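Local coordinates for protein glycosyl hydrolase (Rhizobium leguminosarum bv. trifolii, PDB 5NDX) that probably hydrolyses O-glycosyl bonds as a family 39 glycoside hydrolase, a bacterial orthologue of human alpha-L-iduronidase, at residues L402-V415 against L512-P526. The protein carries 2 engineered substitutions. Numbering follows the deposited sequence.
Sequences LPGGGVSISLIHSV and LDVPLPSLTQVLVVP. Unlike the reference sequence in segment 402-415: Val407 (reference Leu).
Leu411 meets Leu512 tip to tip, Leu411 CD2 lying 3.9 Å from Leu512 CD1. The same methyl touches Val514 CG2, whose side chain crosses that of Leu411 at about a right angle. With CG anti to the backbone N (chi1 -172°), Leu411 reaches across to strand 512-516. Val407, a leucine in the reference sequence, lies side by side with Val524. Ile409 and Val522 pair on the same face. Strand 422-431 packs on Val407, Val522 and His413.

His413 sits at the end of the row. Leu516 CB packs over one face of its imidazole, 3.9 Å from the ring centroid, in a CH-pi contact. Val514 O lies in the ring plane, at the edge, 3.0 Å from His413 CD2.

On the other face, Ile412 CG1 packs against Leu519 CD1, and helix 282-300 covers both. Farther along, Gln521 bends at chi2 (71°), which turns the edge of its amide toward two serines. Ser410 OG donates to a lone pair of Gln521 OE1 at 2.6 Å. Gln521 NE2 donates to Ser408 OG at 2.9 Å, nearly in the amide plane. Ser408 OG also bonds Thr374, so this buried hydroxyl is held twice.

A water donates to Leu411 O (2.7 Å) and Ser518 OG and also bonds Thr520 OG1, which has a further partner in Arg444. Ser518 OG donates to Pro515 O, spanning the cis peptide bond before Pro517.

Eight backbone hydrogen bonds join strands 407-413 and 518-526. This antiparallel ladder lies in one layer of a beta-sandwich, with strand 508-516 packed across from it, beside the family's TIM barrel.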
loop_
_atom_site.group_PDB
_atom_site.type_symbol
_atom_site.label_atom_id
_atom_site.label_comp_id
_atom_site.label_asym_id
_atom_site.label_seq_id
_atom_site.Cartn_x
_atom_site.Cartn_y
_atom_site.Cartn_z
ATOM N N LEU A 402 1.946 21.013 -1.056
ATOM C CA LEU A 402 2.974 20.413 -0.195
ATOM C C LEU A 402 3.387 21.376 0.962
ATOM O O LEU A 402 3.428 22.597 0.776
ATOM C CB LEU A 402 4.213 20.090 -1.023
ATOM C CG LEU A 402 4.005 19.047 -2.138
ATOM C CD1 LEU A 402 5.119 19.120 -3.155
ATOM C CD2 LEU A 402 3.962 17.689 -1.503
ATOM N N PRO A 403 3.700 20.829 2.129
ATOM C CA PRO A 403 4.397 21.635 3.158
ATOM C C PRO A 403 5.638 22.250 2.590
ATOM O O PRO A 403 6.415 21.561 1.918
ATOM C CB PRO A 403 4.813 20.604 4.218
ATOM C CG PRO A 403 3.833 19.456 4.047
ATOM C CD PRO A 403 3.455 19.442 2.573
ATOM N N GLY A 404 5.805 23.548 2.802
ATOM C CA GLY A 404 6.974 24.222 2.306
ATOM C C GLY A 404 6.726 24.867 0.957
ATOM O O GLY A 404 7.605 25.538 0.455
ATOM N N GLY A 405 5.540 24.672 0.382
ATOM C CA GLY A 405 5.157 25.287 -0.873
ATOM C C GLY A 405 5.216 24.274 -2.020
ATOM O O GLY A 405 5.887 23.215 -1.974
ATOM N N GLY A 406 4.543 24.612 -3.088
ATOM C CA GLY A 406 4.603 23.742 -4.264
ATOM C C GLY A 406 3.445 22.783 -4.222
ATOM O O GLY A 406 2.651 22.820 -3.261
ATOM N N VAL A 407 3.298 21.991 -5.292
ATOM C CA VAL A 407 2.140 21.133 -5.415
ATOM C C VAL A 407 2.522 19.716 -5.806
ATOM O O VAL A 407 3.571 19.485 -6.393
ATOM C CB VAL A 407 1.072 21.721 -6.366
ATOM C CG1 VAL A 407 0.657 23.101 -5.872
ATOM C CG2 VAL A 407 1.559 21.792 -7.804
ATOM N N SER A 408 1.648 18.785 -5.432
ATOM C CA SER A 408 1.662 17.435 -5.898
ATOM C C SER A 408 0.264 17.147 -6.375
ATOM O O SER A 408 -0.717 17.232 -5.605
ATOM C CB SER A 408 2.037 16.460 -4.784
ATOM O OG SER A 408 2.048 15.113 -5.279
ATOM N N ILE A 409 0.171 16.772 -7.643
ATOM C CA ILE A 409 -1.105 16.525 -8.301
ATOM C C ILE A 409 -1.128 15.127 -8.926
ATOM O O ILE A 409 -0.235 14.797 -9.724
ATOM C CB ILE A 409 -1.317 17.538 -9.407
ATOM C CG1 ILE A 409 -1.404 18.955 -8.842
ATOM C CG2 ILE A 409 -2.596 17.219 -10.219
ATOM C CD1 ILE A 409 -1.079 19.999 -9.867
ATOM N N SER A 410 -2.115 14.314 -8.556
ATOM C CA SER A 410 -2.372 13.057 -9.232
ATOM C C SER A 410 -3.402 13.324 -10.326
ATOM O O SER A 410 -4.504 13.809 -10.049
ATOM C CB SER A 410 -2.883 12.002 -8.279
ATOM O OG SER A 410 -1.915 11.657 -7.319
ATOM N N LEU A 411 -3.048 13.050 -11.577
ATOM C CA LEU A 411 -4.012 13.119 -12.695
ATOM C C LEU A 411 -4.328 11.659 -13.122
ATOM O O LEU A 411 -3.432 10.907 -13.570
ATOM C CB LEU A 411 -3.415 13.905 -13.822
ATOM C CG LEU A 411 -4.383 14.221 -14.956
ATOM C CD1 LEU A 411 -5.519 15.133 -14.487
ATOM C CD2 LEU A 411 -3.608 14.871 -16.087
ATOM N N ILE A 412 -5.595 11.275 -12.982
ATOM C CA ILE A 412 -6.043 9.902 -13.079
ATOM C C ILE A 412 -6.919 9.770 -14.349
ATOM O O ILE A 412 -7.856 10.552 -14.501
ATOM C CB ILE A 412 -6.900 9.590 -11.861
ATOM C CG1 ILE A 412 -6.126 9.823 -10.562
ATOM C CG2 ILE A 412 -7.460 8.176 -11.916
ATOM C CD1 ILE A 412 -7.033 10.038 -9.367
ATOM N N HIS A 413 -6.596 8.864 -15.272
ATOM C CA HIS A 413 -7.488 8.626 -16.431
ATOM C C HIS A 413 -7.816 7.154 -16.388
ATOM O O HIS A 413 -6.966 6.315 -16.672
ATOM C CB HIS A 413 -6.778 9.068 -17.678
ATOM C CG HIS A 413 -7.641 9.246 -18.888
ATOM N ND1 HIS A 413 -9.027 9.327 -18.865
ATOM C CD2 HIS A 413 -7.293 9.406 -20.176
ATOM C CE1 HIS A 413 -9.487 9.520 -20.089
ATOM N NE2 HIS A 413 -8.455 9.595 -20.901
ATOM N N SER A 414 -9.000 6.860 -15.874
ATOM C CA SER A 414 -9.382 5.517 -15.547
ATOM C C SER A 414 -10.903 5.398 -15.638
ATOM O O SER A 414 -11.643 6.249 -15.102
ATOM C CB SER A 414 -8.903 5.157 -14.133
ATOM O OG SER A 414 -9.439 3.936 -13.643
ATOM N N VAL A 415 -11.351 4.339 -16.324
ATOM C CA VAL A 415 -12.761 3.903 -16.288
ATOM C C VAL A 415 -12.829 2.435 -15.812
ATOM O O VAL A 415 -11.826 1.695 -15.866
ATOM C CB VAL A 415 -13.438 4.011 -17.680
ATOM C CG1 VAL A 415 -13.486 5.479 -18.170
ATOM C CG2 VAL A 415 -12.713 3.159 -18.734
ATOM N N LEU A 512 0.060 17.785 -21.385
ATOM C CA LEU A 512 0.158 16.375 -21.125
ATOM C C LEU A 512 -0.720 15.629 -22.108
ATOM O O LEU A 512 -1.853 15.988 -22.351
ATOM C CB LEU A 512 -0.320 16.087 -19.718
ATOM C CG LEU A 512 0.432 16.723 -18.554
ATOM C CD1 LEU A 512 -0.389 16.610 -17.289
ATOM C CD2 LEU A 512 1.751 15.993 -18.389
ATOM N N ASP A 513 -0.165 14.566 -22.641
ATOM C CA ASP A 513 -0.901 13.547 -23.383
ATOM C C ASP A 513 -1.275 12.496 -22.362
ATOM O O ASP A 513 -0.397 11.958 -21.669
ATOM C CB ASP A 513 -0.000 12.975 -24.465
ATOM C CG ASP A 513 -0.563 11.694 -25.049
ATOM O OD1 ASP A 513 -1.597 11.802 -25.779
ATOM O OD2 ASP A 513 -0.006 10.596 -24.681
ATOM N N VAL A 514 -2.563 12.214 -22.226
ATOM C CA VAL A 514 -3.070 11.459 -21.093
ATOM C C VAL A 514 -3.780 10.186 -21.600
ATOM O O VAL A 514 -4.944 10.222 -21.880
ATOM C CB VAL A 514 -4.017 12.320 -20.261
ATOM C CG1 VAL A 514 -4.538 11.566 -19.083
ATOM C CG2 VAL A 514 -3.305 13.572 -19.772
ATOM N N PRO A 515 -3.056 9.058 -21.684
ATOM C CA PRO A 515 -3.720 7.821 -22.109
ATOM C C PRO A 515 -4.742 7.297 -21.129
ATOM O O PRO A 515 -4.665 7.582 -19.947
ATOM C CB PRO A 515 -2.574 6.809 -22.229
ATOM C CG PRO A 515 -1.313 7.626 -22.244
ATOM C CD PRO A 515 -1.616 8.878 -21.467
ATOM N N LEU A 516 -5.708 6.563 -21.669
ATOM C CA LEU A 516 -6.649 5.773 -20.905
ATOM C C LEU A 516 -6.206 4.308 -21.033
ATOM O O LEU A 516 -6.197 3.769 -22.148
ATOM C CB LEU A 516 -8.061 5.953 -21.439
ATOM C CG LEU A 516 -9.141 5.060 -20.818
ATOM C CD1 LEU A 516 -9.323 5.485 -19.396
ATOM C CD2 LEU A 516 -10.462 5.209 -21.606
ATOM N N PRO A 517 -5.856 3.626 -19.941
ATOM C CA PRO A 517 -5.666 4.163 -18.596
ATOM C C PRO A 517 -4.271 4.717 -18.334
ATOM O O PRO A 517 -3.307 4.325 -18.991
ATOM C CB PRO A 517 -5.862 2.943 -17.714
ATOM C CG PRO A 517 -5.438 1.776 -18.532
ATOM C CD PRO A 517 -5.615 2.158 -19.986
ATOM N N SER A 518 -4.182 5.623 -17.359
ATOM C CA SER A 518 -2.895 6.120 -16.904
ATOM C C SER A 518 -3.021 6.837 -15.597
ATOM O O SER A 518 -4.116 7.254 -15.192
ATOM C CB SER A 518 -2.248 7.059 -17.962
ATOM O OG SER A 518 -2.965 8.305 -18.037
ATOM N N LEU A 519 -1.890 6.903 -14.901
ATOM C CA LEU A 519 -1.756 7.714 -13.702
ATOM C C LEU A 519 -0.543 8.594 -13.916
ATOM O O LEU A 519 0.526 8.091 -14.233
ATOM C CB LEU A 519 -1.525 6.828 -12.465
ATOM C CG LEU A 519 -1.411 7.575 -11.137
ATOM C CD1 LEU A 519 -2.675 8.384 -10.819
ATOM C CD2 LEU A 519 -1.142 6.575 -9.979
ATOM N N THR A 520 -0.713 9.879 -13.734
ATOM C CA THR A 520 0.361 10.844 -13.854
ATOM C C THR A 520 0.512 11.569 -12.500
ATOM O O THR A 520 -0.474 12.011 -11.921
ATOM C CB THR A 520 0.049 11.904 -14.899
ATOM O OG1 THR A 520 -0.290 11.296 -16.140
ATOM C CG2 THR A 520 1.221 12.839 -15.161
ATOM N N GLN A 521 1.745 11.735 -12.029
ATOM C CA GLN A 521 1.985 12.573 -10.825
ATOM C C GLN A 521 2.800 13.787 -11.260
ATOM O O GLN A 521 3.842 13.643 -11.907
ATOM C CB GLN A 521 2.709 11.763 -9.753
ATOM C CG GLN A 521 2.581 12.339 -8.364
ATOM C CD GLN A 521 1.204 12.174 -7.808
ATOM O OE1 GLN A 521 0.445 11.268 -8.206
ATOM N NE2 GLN A 521 0.851 13.034 -6.856
ATOM N N VAL A 522 2.271 14.982 -10.992
ATOM C CA VAL A 522 2.950 16.222 -11.309
ATOM C C VAL A 522 3.422 16.840 -9.963
ATOM O O VAL A 522 2.604 17.134 -9.085
ATOM C CB VAL A 522 1.990 17.183 -11.987
ATOM C CG1 VAL A 522 2.717 18.480 -12.370
ATOM C CG2 VAL A 522 1.320 16.498 -13.221
ATOM N N LEU A 523 4.725 17.027 -9.821
ATOM C CA LEU A 523 5.314 17.650 -8.663
ATOM C C LEU A 523 5.907 18.946 -9.135
ATOM O O LEU A 523 6.655 18.956 -10.129
ATOM C CB LEU A 523 6.423 16.775 -8.086
ATOM C CG LEU A 523 6.012 15.345 -7.700
ATOM C CD1 LEU A 523 7.223 14.486 -7.311
ATOM C CD2 LEU A 523 5.028 15.376 -6.586
ATOM N N VAL A 524 5.517 20.036 -8.486
ATOM C CA VAL A 524 6.088 21.355 -8.749
ATOM C C VAL A 524 6.669 21.836 -7.410
ATOM O O VAL A 524 5.914 22.095 -6.471
ATOM C CB VAL A 524 5.048 22.331 -9.234
ATOM C CG1 VAL A 524 5.691 23.679 -9.506
ATOM C CG2 VAL A 524 4.376 21.827 -10.522
ATOM N N VAL A 525 7.998 21.873 -7.304
ATOM C CA VAL A 525 8.623 22.063 -6.007
ATOM C C VAL A 525 9.542 23.303 -6.017
ATOM O O VAL A 525 10.194 23.543 -7.000
ATOM C CB VAL A 525 9.389 20.825 -5.541
ATOM C CG1 VAL A 525 8.435 19.675 -5.430
ATOM C CG2 VAL A 525 10.531 20.448 -6.467
ATOM N N PRO A 526 9.571 24.086 -4.916
ATOM C CA PRO A 526 10.426 25.257 -4.860
ATOM C C PRO A 526 11.880 24.878 -4.622
ATOM O O PRO A 526 12.182 23.762 -4.283
ATOM C CB PRO A 526 9.868 26.050 -3.678
ATOM C CG PRO A 526 9.342 24.986 -2.763
ATOM C CD PRO A 526 8.726 23.969 -3.714
HETATM O O HOH W 1 -2.743 10.368 -16.177
#